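Local coordinates for putative oxidoreductase (Yersinia pestis, PDB 3KUX), which is a putative oxidoreductase that probably binds NAD or NADP in an N-terminal Rossmann domain paired with a C-terminal alpha/beta domain, its substrate being unknown, at residues A[135-140]-A[189-194]; A[183-188]-A[217-222]; A[250-255]-A[295-300]; A[333-338]-A[346-351]. One frame throughout, in Å; residues are numbered along the deposited sequence.

Contact 1 of 4, residues A[135-140]-A[189-194]; sequences TLKTLL and LQLFGL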
loop_
_atom_site.group_PDB
_atom_site.type_symbol
_atom_site.label_atom_id
_atom_site.label_comp_id
_atom_site.label_asym_id
_atom_site.label_seq_id
_atom_site.Cartn_x
_atom_site.Cartn_y
_atom_site.Cartn_z
ATOM N N THR A 135 0.997 -15.008 1.343
ATOM C CA THR A 135 0.966 -16.404 0.931
ATOM C C THR A 135 1.952 -16.647 -0.195
ATOM O O THR A 135 2.717 -17.616 -0.174
ATOM C CB THR A 135 -0.427 -16.807 0.452
ATOM O OG1 THR A 135 -1.372 -16.576 1.504
ATOM C CG2 THR A 135 -0.443 -18.272 0.065
ATOM N N LEU A 136 1.929 -15.747 -1.173
ATOM C CA LEU A 136 2.794 -15.843 -2.338
ATOM C C LEU A 136 4.281 -15.770 -1.984
ATOM O O LEU A 136 5.063 -16.624 -2.413
ATOM C CB LEU A 136 2.433 -14.758 -3.342
ATOM C CG LEU A 136 3.271 -14.745 -4.613
ATOM C CD1 LEU A 136 3.189 -16.091 -5.313
ATOM C CD2 LEU A 136 2.802 -13.622 -5.515
ATOM N N LYS A 137 4.671 -14.758 -1.207
ATOM C CA LYS A 137 6.059 -14.636 -0.742
ATOM C C LYS A 137 6.568 -15.964 -0.195
ATOM O O LYS A 137 7.687 -16.383 -0.488
ATOM C CB LYS A 137 6.190 -13.562 0.339
ATOM C CG LYS A 137 6.232 -12.134 -0.184
ATOM C CD LYS A 137 6.389 -11.126 0.954
ATOM C CE LYS A 137 7.680 -11.357 1.717
ATOM N NZ LYS A 137 7.885 -10.349 2.791
ATOM N N THR A 138 5.730 -16.620 0.599
ATOM C CA THR A 138 6.084 -17.888 1.218
ATOM C C THR A 138 6.205 -19.011 0.192
ATOM O O THR A 138 7.080 -19.872 0.303
ATOM C CB THR A 138 5.055 -18.280 2.292
ATOM O OG1 THR A 138 4.866 -17.181 3.192
ATOM C CG2 THR A 138 5.529 -19.485 3.073
ATOM N N LEU A 139 5.329 -19.003 -0.808
ATOM C CA LEU A 139 5.369 -20.024 -1.853
ATOM C C LEU A 139 6.652 -19.948 -2.686
ATOM O O LEU A 139 7.234 -20.972 -3.045
ATOM C CB LEU A 139 4.145 -19.914 -2.763
ATOM C CG LEU A 139 4.118 -20.856 -3.967
ATOM C CD1 LEU A 139 3.965 -22.297 -3.516
ATOM C CD2 LEU A 139 3.011 -20.468 -4.942
ATOM N N LEU A 140 7.083 -18.730 -2.996
ATOM C CA LEU A 140 8.294 -18.534 -3.780
ATOM C C LEU A 140 9.509 -18.903 -2.946
ATOM O O LEU A 140 10.475 -19.471 -3.454
ATOM C CB LEU A 140 8.413 -17.083 -4.243
ATOM C CG LEU A 140 7.247 -16.516 -5.055
ATOM C CD1 LEU A 140 7.511 -15.063 -5.425
ATOM C CD2 LEU A 140 6.973 -17.358 -6.303
ATOM N N LEU A 189 8.105 -5.039 -7.243
ATOM C CA LEU A 189 9.461 -4.716 -6.828
ATOM C C LEU A 189 9.898 -5.591 -5.654
ATOM O O LEU A 189 11.014 -6.101 -5.640
ATOM C CB LEU A 189 9.571 -3.236 -6.461
ATOM C CG LEU A 189 9.890 -2.284 -7.615
ATOM C CD1 LEU A 189 9.048 -2.609 -8.840
ATOM C CD2 LEU A 189 9.700 -0.834 -7.189
ATOM N N GLN A 190 9.013 -5.768 -4.676
ATOM C CA GLN A 190 9.322 -6.587 -3.509
ATOM C C GLN A 190 9.643 -8.030 -3.876
ATOM O O GLN A 190 10.513 -8.650 -3.272
ATOM C CB GLN A 190 8.164 -6.555 -2.521
ATOM C CG GLN A 190 8.004 -5.220 -1.842
ATOM C CD GLN A 190 9.239 -4.837 -1.068
ATOM O OE1 GLN A 190 9.660 -5.555 -0.160
ATOM N NE2 GLN A 190 9.835 -3.706 -1.426
ATOM N N LEU A 191 8.934 -8.560 -4.867
ATOM C CA LEU A 191 9.115 -9.947 -5.282
ATOM C C LEU A 191 10.295 -10.146 -6.235
ATOM O O LEU A 191 11.055 -11.101 -6.085
ATOM C CB LEU A 191 7.839 -10.487 -5.931
ATOM C CG LEU A 191 6.594 -10.638 -5.052
ATOM C CD1 LEU A 191 5.365 -10.908 -5.905
ATOM C CD2 LEU A 191 6.781 -11.739 -4.022
ATOM N N PHE A 192 10.448 -9.252 -7.209
ATOM C CA PHE A 192 11.409 -9.478 -8.295
ATOM C C PHE A 192 12.454 -8.380 -8.469
ATOM O O PHE A 192 13.317 -8.475 -9.334
ATOM C CB PHE A 192 10.674 -9.683 -9.628
ATOM C CG PHE A 192 9.611 -10.744 -9.580
ATOM C CD1 PHE A 192 9.953 -12.087 -9.576
ATOM C CD2 PHE A 192 8.269 -10.397 -9.539
ATOM C CE1 PHE A 192 8.974 -13.069 -9.528
ATOM C CE2 PHE A 192 7.283 -11.372 -9.493
ATOM C CZ PHE A 192 7.636 -12.709 -9.487
ATOM N N GLY A 193 12.377 -7.337 -7.657
ATOM C CA GLY A 193 13.277 -6.206 -7.823
ATOM C C GLY A 193 12.913 -5.378 -9.044
ATOM O O GLY A 193 11.793 -5.453 -9.546
ATOM N N LEU A 194 13.868 -4.591 -9.530
ATOM C CA LEU A 194 13.623 -3.670 -10.633
ATOM C C LEU A 194 13.640 -4.370 -11.976
ATOM O O LEU A 194 14.485 -5.224 -12.220
ATOM C CB LEU A 194 14.677 -2.569 -10.638
ATOM C CG LEU A 194 14.568 -1.535 -9.524
ATOM C CD1 LEU A 194 15.849 -0.721 -9.455
ATOM C CD2 LEU A 194 13.354 -0.643 -9.757
#

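Contact 2 of 4, residues A[183-188]-A[217-222]; sequences HLLDQA and AVLSYP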
loop_
_atom_site.group_PDB
_atom_site.type_symbol
_atom_site.label_atom_id
_atom_site.label_comp_id
_atom_site.label_asym_id
_atom_site.label_seq_id
_atom_site.Cartn_x
_atom_site.Cartn_y
_atom_site.Cartn_z
ATOM N N HIS A 183 0.219 0.215 -5.402
ATOM C CA HIS A 183 0.082 -1.047 -4.682
ATOM C C HIS A 183 0.728 -2.185 -5.455
ATOM O O HIS A 183 1.547 -2.925 -4.917
ATOM C CB HIS A 183 -1.390 -1.365 -4.415
ATOM C CG HIS A 183 -2.026 -0.465 -3.403
ATOM N ND1 HIS A 183 -1.519 -0.302 -2.131
ATOM C CD2 HIS A 183 -3.132 0.314 -3.470
ATOM C CE1 HIS A 183 -2.282 0.543 -1.461
ATOM N NE2 HIS A 183 -3.268 0.931 -2.250
ATOM N N LEU A 184 0.362 -2.305 -6.727
ATOM C CA LEU A 184 0.828 -3.398 -7.569
ATOM C C LEU A 184 2.319 -3.297 -7.865
ATOM O O LEU A 184 3.051 -4.273 -7.711
ATOM C CB LEU A 184 0.027 -3.432 -8.867
ATOM C CG LEU A 184 -1.367 -4.061 -8.788
ATOM C CD1 LEU A 184 -1.954 -3.981 -7.392
ATOM C CD2 LEU A 184 -2.298 -3.422 -9.807
ATOM N N LEU A 185 2.766 -2.118 -8.284
ATOM C CA LEU A 185 4.177 -1.891 -8.559
ATOM C C LEU A 185 5.046 -2.259 -7.362
ATOM O O LEU A 185 6.081 -2.913 -7.509
ATOM C CB LEU A 185 4.424 -0.434 -8.948
ATOM C CG LEU A 185 4.088 -0.024 -10.385
ATOM C CD1 LEU A 185 4.137 1.493 -10.545
ATOM C CD2 LEU A 185 5.029 -0.700 -11.364
ATOM N N ASP A 186 4.625 -1.840 -6.174
ATOM C CA ASP A 186 5.415 -2.086 -4.984
ATOM C C ASP A 186 5.592 -3.579 -4.733
ATOM O O ASP A 186 6.686 -4.030 -4.379
ATOM C CB ASP A 186 4.794 -1.418 -3.766
ATOM C CG ASP A 186 5.625 -1.623 -2.516
ATOM O OD1 ASP A 186 6.821 -1.257 -2.537
ATOM O OD2 ASP A 186 5.089 -2.157 -1.518
ATOM N N GLN A 187 4.518 -4.345 -4.914
ATOM C CA GLN A 187 4.594 -5.800 -4.761
ATOM C C GLN A 187 5.558 -6.424 -5.772
ATOM O O GLN A 187 6.369 -7.282 -5.423
ATOM C CB GLN A 187 3.212 -6.432 -4.899
ATOM C CG GLN A 187 2.271 -6.131 -3.746
ATOM C CD GLN A 187 0.952 -6.875 -3.862
ATOM O OE1 GLN A 187 0.191 -6.960 -2.896
ATOM N NE2 GLN A 187 0.675 -7.419 -5.047
ATOM N N ALA A 188 5.464 -5.987 -7.025
ATOM C CA ALA A 188 6.341 -6.484 -8.079
ATOM C C ALA A 188 7.808 -6.238 -7.730
ATOM O O ALA A 188 8.655 -7.117 -7.899
ATOM C CB ALA A 188 5.997 -5.834 -9.396
ATOM N N ALA A 217 0.093 -2.908 -17.491
ATOM C CA ALA A 217 1.536 -2.659 -17.423
ATOM C C ALA A 217 2.336 -3.932 -17.572
ATOM O O ALA A 217 2.008 -4.953 -16.973
ATOM C CB ALA A 217 1.897 -1.980 -16.118
ATOM N N VAL A 218 3.397 -3.864 -18.367
ATOM C CA VAL A 218 4.311 -4.982 -18.523
ATOM C C VAL A 218 5.705 -4.588 -18.052
ATOM O O VAL A 218 6.315 -3.664 -18.595
ATOM C CB VAL A 218 4.393 -5.432 -19.992
ATOM C CG1 VAL A 218 5.438 -6.524 -20.156
ATOM C CG2 VAL A 218 3.033 -5.900 -20.483
ATOM N N LEU A 219 6.200 -5.283 -17.030
ATOM C CA LEU A 219 7.564 -5.087 -16.536
ATOM C C LEU A 219 8.430 -6.232 -17.024
ATOM O O LEU A 219 8.101 -7.400 -16.812
ATOM C CB LEU A 219 7.592 -5.028 -15.011
ATOM C CG LEU A 219 6.950 -3.810 -14.344
ATOM C CD1 LEU A 219 5.460 -3.733 -14.672
ATOM C CD2 LEU A 219 7.166 -3.839 -12.841
ATOM N N SER A 220 9.536 -5.896 -17.675
ATOM C CA SER A 220 10.366 -6.896 -18.341
ATOM C C SER A 220 11.681 -7.204 -17.603
ATOM O O SER A 220 12.433 -6.297 -17.234
ATOM C CB SER A 220 10.644 -6.462 -19.783
ATOM O OG SER A 220 10.977 -7.579 -20.588
ATOM N N TYR A 221 11.944 -8.492 -17.399
ATOM C CA TYR A 221 13.180 -8.954 -16.766
ATOM C C TYR A 221 13.863 -10.015 -17.637
ATOM O O TYR A 221 13.209 -10.698 -18.425
ATOM C CB TYR A 221 12.889 -9.598 -15.410
ATOM C CG TYR A 221 12.154 -8.751 -14.399
ATOM C CD1 TYR A 221 12.813 -8.241 -13.286
ATOM C CD2 TYR A 221 10.797 -8.494 -14.530
ATOM C CE1 TYR A 221 12.147 -7.481 -12.347
ATOM C CE2 TYR A 221 10.118 -7.737 -13.593
ATOM C CZ TYR A 221 10.799 -7.232 -12.505
ATOM O OH TYR A 221 10.134 -6.476 -11.571
ATOM N N PRO A 222 15.183 -10.176 -17.481
ATOM C CA PRO A 222 15.834 -11.306 -18.121
ATOM C C PRO A 222 15.109 -12.608 -17.777
ATOM O O PRO A 222 15.122 -13.044 -16.624
ATOM C CB PRO A 222 17.227 -11.308 -17.486
ATOM C CG PRO A 222 17.460 -9.902 -17.078
ATOM C CD PRO A 222 16.121 -9.363 -16.684
#

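Contact 3 of 4, residues A[250-255]-A[295-300]; sequences YIKFGV and LLTLPG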
loop_
_atom_site.group_PDB
_atom_site.type_symbol
_atom_site.label_atom_id
_atom_site.label_comp_id
_atom_site.label_asym_id
_atom_site.label_seq_id
_atom_site.Cartn_x
_atom_site.Cartn_y
_atom_site.Cartn_z
ATOM N N TYR A 250 0.581 -21.037 -9.767
ATOM C CA TYR A 250 -0.299 -20.652 -8.670
ATOM C C TYR A 250 -1.329 -19.651 -9.191
ATOM O O TYR A 250 -0.965 -18.598 -9.711
ATOM C CB TYR A 250 0.527 -20.038 -7.544
ATOM C CG TYR A 250 -0.256 -19.541 -6.347
ATOM C CD1 TYR A 250 -0.911 -20.428 -5.499
ATOM C CD2 TYR A 250 -0.309 -18.184 -6.039
ATOM C CE1 TYR A 250 -1.614 -19.974 -4.386
ATOM C CE2 TYR A 250 -1.008 -17.725 -4.935
ATOM C CZ TYR A 250 -1.658 -18.624 -4.113
ATOM O OH TYR A 250 -2.354 -18.174 -3.017
ATOM N N ILE A 251 -2.609 -19.994 -9.087
ATOM C CA ILE A 251 -3.671 -19.055 -9.422
ATOM C C ILE A 251 -4.506 -18.768 -8.175
ATOM O O ILE A 251 -4.992 -19.695 -7.521
ATOM C CB ILE A 251 -4.606 -19.585 -10.549
ATOM C CG1 ILE A 251 -3.857 -19.717 -11.877
ATOM C CG2 ILE A 251 -5.781 -18.652 -10.754
ATOM C CD1 ILE A 251 -3.206 -21.058 -12.081
ATOM N N LYS A 252 -4.669 -17.488 -7.843
ATOM C CA LYS A 252 -5.521 -17.113 -6.717
ATOM C C LYS A 252 -6.606 -16.104 -7.080
ATOM O O LYS A 252 -6.350 -15.137 -7.805
ATOM C CB LYS A 252 -4.701 -16.571 -5.537
ATOM C CG LYS A 252 -5.590 -15.922 -4.475
ATOM C CD LYS A 252 -5.096 -16.170 -3.062
ATOM C CE LYS A 252 -6.259 -16.209 -2.070
ATOM N NZ LYS A 252 -7.179 -15.043 -2.223
ATOM N N PHE A 253 -7.807 -16.327 -6.541
ATOM C CA PHE A 253 -8.945 -15.424 -6.730
ATOM C C PHE A 253 -9.327 -14.654 -5.462
ATOM O O PHE A 253 -8.959 -15.033 -4.353
ATOM C CB PHE A 253 -10.154 -16.202 -7.223
ATOM C CG PHE A 253 -10.132 -16.486 -8.686
ATOM C CD1 PHE A 253 -10.891 -15.720 -9.566
ATOM C CD2 PHE A 253 -9.359 -17.521 -9.194
ATOM C CE1 PHE A 253 -10.881 -15.981 -10.936
ATOM C CE2 PHE A 253 -9.342 -17.790 -10.557
ATOM C CZ PHE A 253 -10.106 -17.017 -11.431
ATOM N N GLY A 254 -10.079 -13.572 -5.643
ATOM C CA GLY A 254 -10.502 -12.722 -4.536
ATOM C C GLY A 254 -9.521 -11.606 -4.236
ATOM O O GLY A 254 -8.416 -11.572 -4.781
ATOM N N VAL A 255 -9.934 -10.680 -3.375
ATOM C CA VAL A 255 -9.026 -9.666 -2.830
ATOM C C VAL A 255 -8.845 -9.887 -1.332
ATOM O O VAL A 255 -9.573 -10.672 -0.725
ATOM C CB VAL A 255 -9.546 -8.230 -3.062
ATOM C CG1 VAL A 255 -9.667 -7.955 -4.536
ATOM C CG2 VAL A 255 -10.878 -8.011 -2.350
ATOM N N LEU A 295 -3.662 -24.230 -1.902
ATOM C CA LEU A 295 -2.628 -23.764 -0.997
ATOM C C LEU A 295 -3.239 -22.914 0.105
ATOM O O LEU A 295 -3.881 -21.899 -0.163
ATOM C CB LEU A 295 -1.585 -22.952 -1.754
ATOM C CG LEU A 295 -0.545 -22.237 -0.896
ATOM C CD1 LEU A 295 0.408 -23.242 -0.283
ATOM C CD2 LEU A 295 0.211 -21.230 -1.738
ATOM N N LEU A 296 -3.037 -23.343 1.345
ATOM C CA LEU A 296 -3.533 -22.626 2.517
ATOM C C LEU A 296 -3.133 -21.156 2.467
ATOM O O LEU A 296 -1.946 -20.836 2.439
ATOM C CB LEU A 296 -2.963 -23.267 3.777
ATOM C CG LEU A 296 -3.367 -22.629 5.100
ATOM C CD1 LEU A 296 -4.825 -22.967 5.404
ATOM C CD2 LEU A 296 -2.444 -23.094 6.219
ATOM N N THR A 297 -4.119 -20.266 2.464
ATOM C CA THR A 297 -3.858 -18.829 2.372
ATOM C C THR A 297 -3.567 -18.194 3.732
ATOM O O THR A 297 -4.421 -18.194 4.615
ATOM C CB THR A 297 -5.063 -18.086 1.765
ATOM O OG1 THR A 297 -5.348 -18.615 0.467
ATOM C CG2 THR A 297 -4.773 -16.609 1.649
ATOM N N LEU A 298 -2.373 -17.637 3.903
ATOM C CA LEU A 298 -2.074 -16.905 5.126
ATOM C C LEU A 298 -3.052 -15.744 5.312
ATOM O O LEU A 298 -3.483 -15.123 4.336
ATOM C CB LEU A 298 -0.641 -16.387 5.109
ATOM C CG LEU A 298 0.409 -17.486 4.946
ATOM C CD1 LEU A 298 1.810 -16.901 5.012
ATOM C CD2 LEU A 298 0.216 -18.559 6.001
ATOM N N PRO A 299 -3.431 -15.463 6.564
ATOM C CA PRO A 299 -4.319 -14.338 6.835
ATOM C C PRO A 299 -3.660 -12.992 6.540
ATOM O O PRO A 299 -2.447 -12.837 6.723
ATOM C CB PRO A 299 -4.599 -14.463 8.335
ATOM C CG PRO A 299 -4.304 -15.889 8.673
ATOM C CD PRO A 299 -3.227 -16.322 7.745
ATOM N N GLY A 300 -4.457 -12.029 6.079
ATOM C CA GLY A 300 -3.975 -10.664 5.889
ATOM C C GLY A 300 -3.534 -10.135 7.233
ATOM O O GLY A 300 -4.017 -10.592 8.269
HETATM O O HOH W 1 -4.007 -19.720 -1.553
#

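Contact 4 of 4, residues A[333-338]-A[346-351]; sequences IELGIA and LPIIAK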
loop_
_atom_site.group_PDB
_atom_site.type_symbol
_atom_site.label_atom_id
_atom_site.label_comp_id
_atom_site.label_asym_id
_atom_site.label_seq_id
_atom_site.Cartn_x
_atom_site.Cartn_y
_atom_site.Cartn_z
ATOM N N ILE A 333 5.703 5.075 -11.361
ATOM C CA ILE A 333 4.398 5.651 -11.646
ATOM C C ILE A 333 4.557 6.703 -12.732
ATOM O O ILE A 333 3.811 6.717 -13.702
ATOM C CB ILE A 333 3.739 6.256 -10.391
ATOM C CG1 ILE A 333 3.344 5.148 -9.421
ATOM C CG2 ILE A 333 2.490 7.033 -10.764
ATOM C CD1 ILE A 333 2.125 4.358 -9.871
ATOM N N GLU A 334 5.548 7.571 -12.583
ATOM C CA GLU A 334 5.802 8.586 -13.595
ATOM C C GLU A 334 6.249 7.946 -14.905
ATOM O O GLU A 334 5.815 8.354 -15.987
ATOM C CB GLU A 334 6.844 9.596 -13.116
ATOM C CG GLU A 334 6.326 10.584 -12.079
ATOM C CD GLU A 334 7.163 11.857 -12.014
ATOM O OE1 GLU A 334 8.150 11.970 -12.781
ATOM O OE2 GLU A 334 6.832 12.746 -11.199
ATOM N N LEU A 335 7.120 6.944 -14.805
ATOM C CA LEU A 335 7.637 6.279 -15.993
ATOM C C LEU A 335 6.498 5.620 -16.767
ATOM O O LEU A 335 6.548 5.521 -17.994
ATOM C CB LEU A 335 8.713 5.253 -15.627
ATOM C CG LEU A 335 9.634 4.798 -16.770
ATOM C CD1 LEU A 335 10.280 5.994 -17.467
ATOM C CD2 LEU A 335 10.705 3.826 -16.279
ATOM N N GLY A 336 5.470 5.180 -16.047
ATOM C CA GLY A 336 4.289 4.600 -16.678
ATOM C C GLY A 336 3.595 5.629 -17.549
ATOM O O GLY A 336 3.231 5.343 -18.694
ATOM N N ILE A 337 3.419 6.831 -16.999
ATOM C CA ILE A 337 2.835 7.955 -17.726
ATOM C C ILE A 337 3.631 8.270 -18.982
ATOM O O ILE A 337 3.060 8.434 -20.056
ATOM C CB ILE A 337 2.794 9.233 -16.868
ATOM C CG1 ILE A 337 2.004 8.999 -15.578
ATOM C CG2 ILE A 337 2.208 10.397 -17.667
ATOM C CD1 ILE A 337 0.529 8.800 -15.804
ATOM N N ALA A 338 4.948 8.377 -18.841
ATOM C CA ALA A 338 5.809 8.668 -19.981
ATOM C C ALA A 338 5.680 7.562 -21.014
ATOM O O ALA A 338 5.445 7.826 -22.194
ATOM C CB ALA A 338 7.253 8.806 -19.538
ATOM N N LEU A 346 9.789 1.800 -21.787
ATOM C CA LEU A 346 10.907 2.667 -21.421
ATOM C C LEU A 346 11.811 1.978 -20.410
ATOM O O LEU A 346 11.345 1.170 -19.610
ATOM C CB LEU A 346 10.395 3.995 -20.857
ATOM C CG LEU A 346 9.713 4.917 -21.871
ATOM C CD1 LEU A 346 8.988 6.061 -21.172
ATOM C CD2 LEU A 346 10.721 5.446 -22.881
ATOM N N PRO A 347 13.115 2.289 -20.451
ATOM C CA PRO A 347 14.068 1.648 -19.559
ATOM C C PRO A 347 14.142 2.334 -18.205
ATOM O O PRO A 347 14.011 3.555 -18.121
ATOM C CB PRO A 347 15.397 1.820 -20.294
ATOM C CG PRO A 347 15.237 3.086 -21.051
ATOM C CD PRO A 347 13.770 3.199 -21.406
ATOM N N ILE A 348 14.334 1.540 -17.157
ATOM C CA ILE A 348 14.641 2.055 -15.830
ATOM C C ILE A 348 16.115 2.441 -15.786
ATOM O O ILE A 348 16.973 1.680 -16.238
ATOM C CB ILE A 348 14.382 0.986 -14.751
ATOM C CG1 ILE A 348 12.880 0.788 -14.538
ATOM C CG2 ILE A 348 15.071 1.362 -13.446
ATOM C CD1 ILE A 348 12.166 0.195 -15.724
ATOM N N ILE A 349 16.406 3.623 -15.246
ATOM C CA ILE A 349 17.780 4.126 -15.209
ATOM C C ILE A 349 18.150 4.727 -13.852
ATOM O O ILE A 349 17.354 4.707 -12.910
ATOM C CB ILE A 349 18.021 5.201 -16.300
ATOM C CG1 ILE A 349 17.156 4.933 -17.536
ATOM C CG2 ILE A 349 19.507 5.279 -16.663
ATOM C CD1 ILE A 349 17.037 6.121 -18.475
ATOM N N ALA A 350 19.374 5.251 -13.767
ATOM C CA ALA A 350 19.851 6.003 -12.600
ATOM C C ALA A 350 19.818 5.221 -11.283
ATOM O O ALA A 350 19.266 5.694 -10.286
ATOM C CB ALA A 350 19.085 7.321 -12.462
ATOM N N LYS A 351 20.422 4.036 -11.280
ATOM C CA LYS A 351 20.460 3.202 -10.081
ATOM C C LYS A 351 21.803 3.323 -9.356
ATOM O O LYS A 351 22.845 2.938 -9.890
ATOM C CB LYS A 351 20.159 1.739 -10.430
ATOM C CG LYS A 351 18.842 1.540 -11.178
ATOM C CD LYS A 351 18.607 0.076 -11.531
ATOM C CE LYS A 351 19.738 -0.485 -12.385
ATOM N NZ LYS A 351 19.876 0.222 -13.689
#

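Contact 1 of 4, residues A[135-140]-A[189-194]
Leu-191 projects from helix 176-192 into the side of helix 131-142 and meets three side chains there, Leu-136, Lys-137 and Leu-140. Its two methyl branches divide the work. CD1 lies against Leu-136 CD2 at 3.8 Å, whereas CD2 is shared, touching Leu-140 CD1 at 3.7 Å and the aliphatic CG of Lys-137 at 3.9 Å. Both Leu-136 and Leu-140 run across Leu-191 at about a right angle, so each pair meets methyl to methyl and not along the length of the chains. The two leucines of helix 131-142 sit one helical turn apart, which points both at the same partner, yet they reach it differently. Leu-136 carries its CG anti to the backbone nitrogen (chi1 180°), while in Leu-140 CG stands anti to the carbonyl carbon (chi1 -57°), so the two chains come to Leu-191 from different directions. Lys-137 contributes only the beginning of its chain: its CG lies on Leu-191 while the residue as a whole is exposed. The two helices pack side by side on the mixed sheet of the C-terminal alpha/beta domain, to which strand 148-156 belongs; Phe-151 of that strand touches both Leu-136 and Leu-191. Phe-192 follows on the same helix, with CB of Leu-191 3.6 Å above one face of its ring, toward the rim. Gly-193, with positive phi, then ends the helix. The interface has no polar pairing between the two segments: branched aliphatic chains hold it by dispersion and by exclusion of water, which demands complementary shape but little directional precision.

Contact 2 of 4, residues A[183-188]-A[217-222]
Leu-219 presents one methyl, CD2, to two residues of helix 176-192 at once, lying 4.1 Å from Leu-185 CD2 and just as far from Ala-188 CB. Leu-185 and Leu-219 cross at about a right angle. Leu-185 leaves its helix beside the strand rather than straight at it, and its CD2 branch completes the approach; Ala-188 faces the strand directly. The small alanine suits a place where the sheet's leucine comes up against the helix; the axes of helix segment 183-188 and strand segment 217-221 are 11.3 Å apart and 14° from parallel. Two residues along from Leu-219, on the same face of the strand, Tyr-221 points to the helix too, but reaches it with its OH alone, no nearer than 4.0 Å to Ala-188 O. The hydrogen bond of this hydroxyl goes instead to Gly-193 O, just past the helix end, giving the buried group a partner. All four touching residues are buried. The strand lies within the mixed sheet of the C-terminal domain, between strands 197-203 and 224-231: Leu-219 also touches Leu-198, and Leu-185 reaches Leu-228. Leu-185 also packs against Val-329, Leu-332 and Ile-333 of helix 323-342, so this leucine is shared by both helices and the sheet.

Contact 3 of 4, residues A[250-255]-A[295-300]
Thr-297 OG1 and Tyr-250 OH are joined through one water molecule, which also takes hold of the backbone Leu-295 O. The water lies 2.7 Å from Tyr-250 OH, in the plane of the ring at its edge, and donates to Leu-295 O at 2.6 Å and to Thr-297 OG1 at 2.7 Å. This bridge lies toward one end of the mixed sheet of the C-terminal alpha/beta domain. Strand 248-252 supplies the tyrosine, and the outermost strand, 290-295, runs out into the loop that carries the threonine. Strand 280-285 separates the two, so the water and the side chains do the spanning. Thr-297 OG1 has a further bond to Asp-279 OD1, and a short hydroxyl suits a spot where a water and a carboxylate both need it.

Beside the bridge, Leu-295 CD2 approaches the Tyr-250 ring obliquely, 3.5 Å from CE1, and the two side chains cross at about a right angle. Tyr-250 holds its CG anti to the backbone nitrogen (chi1 178°), which carries the ring from the strand over to the loop. Helix 131-142 covers the same group, Thr-135 touching Tyr-250, Leu-295 and Thr-297. Lys-252 lies across Thr-297, its CE 3.6 Å from OG1. A long, bendable chain is useful here: turned at chi2 and chi4, it brings the buried ammonium to a salt bridge with Asp-276, which probably offsets its charge. The same nitrogen, Lys-252 NZ, donates to Phe-253 O at 2.8 Å, tilted 28° from the carbonyl plane.

Contact 4 of 4, residues A[333-338]-A[346-351]
Leu-335 and Leu-346 meet between helix 323-342 and the short strand 346-347. Leu-335 works with both branches: CD1 lies 3.9 Å from Leu-346 CD1 and equally close to Leu-346 CB, while CD2 turns to the following residues, 3.8 Å from Pro-347 O and 4.0 Å from Ile-348 CD1. It meets Leu-346 and Ile-348 at slanting angles, sitting as a fork between them. One helical turn on, Ala-338 offers its CB to Leu-346 CD1 at 3.6 Å; a residue this small lets the leucine methyl settle close to the helix backbone.

In Leu-335 the CG stands anti to the backbone nitrogen (chi1 -162°), which sets one branch toward Leu-346 and the other toward Ile-348. Pro-347 turns its ring to the outer side, so that only its carbonyl group enters the contact.

The next shell places both partners. Backbone hydrogen bonds tie Leu-346 to Leu-198 and Ile-348 to Glu-196, and the Leu-198 side chain also touches Leu-335. Ile-348 further packs on Pro-195 and on Leu-332 of the helix. Elsewhere on the helix, Ile-333 rests on Tyr-178, Pro-182 and Leu-185 of helix 176-192, and its carbonyl O accepts a hydrogen bond from Trp-177 NE1. The whole is a helix followed, after a short connection, by an edge strand that runs antiparallel to strand 197-203: an alpha/beta arrangement, helices packed on a mixed sheet, in which the end of the chain closes one border of the C-terminal domain's sheet.

In the fold
All four contacts belong to the C-terminal domain, where helices pack on a mixed sheet. Contacts 1 and 2 share helix 176-192, with centres about 11 Å apart; Tyr-221 OH of contact 2 bonds to Gly-193 O of contact 1. Contact 2 is buried and joins helix to sheet, contact 1 is partly buried and joins helix to helix, and contact 4, at the surface, joins the last helix to one sheet edge. These three rely on aliphatic side chains. Contact 3 lies toward the other edge, its centre about 31 Å from that of contact 4, and is buried but mixed, an apolar contact beside a water bridge. Thr-135 of contact 1 touches it.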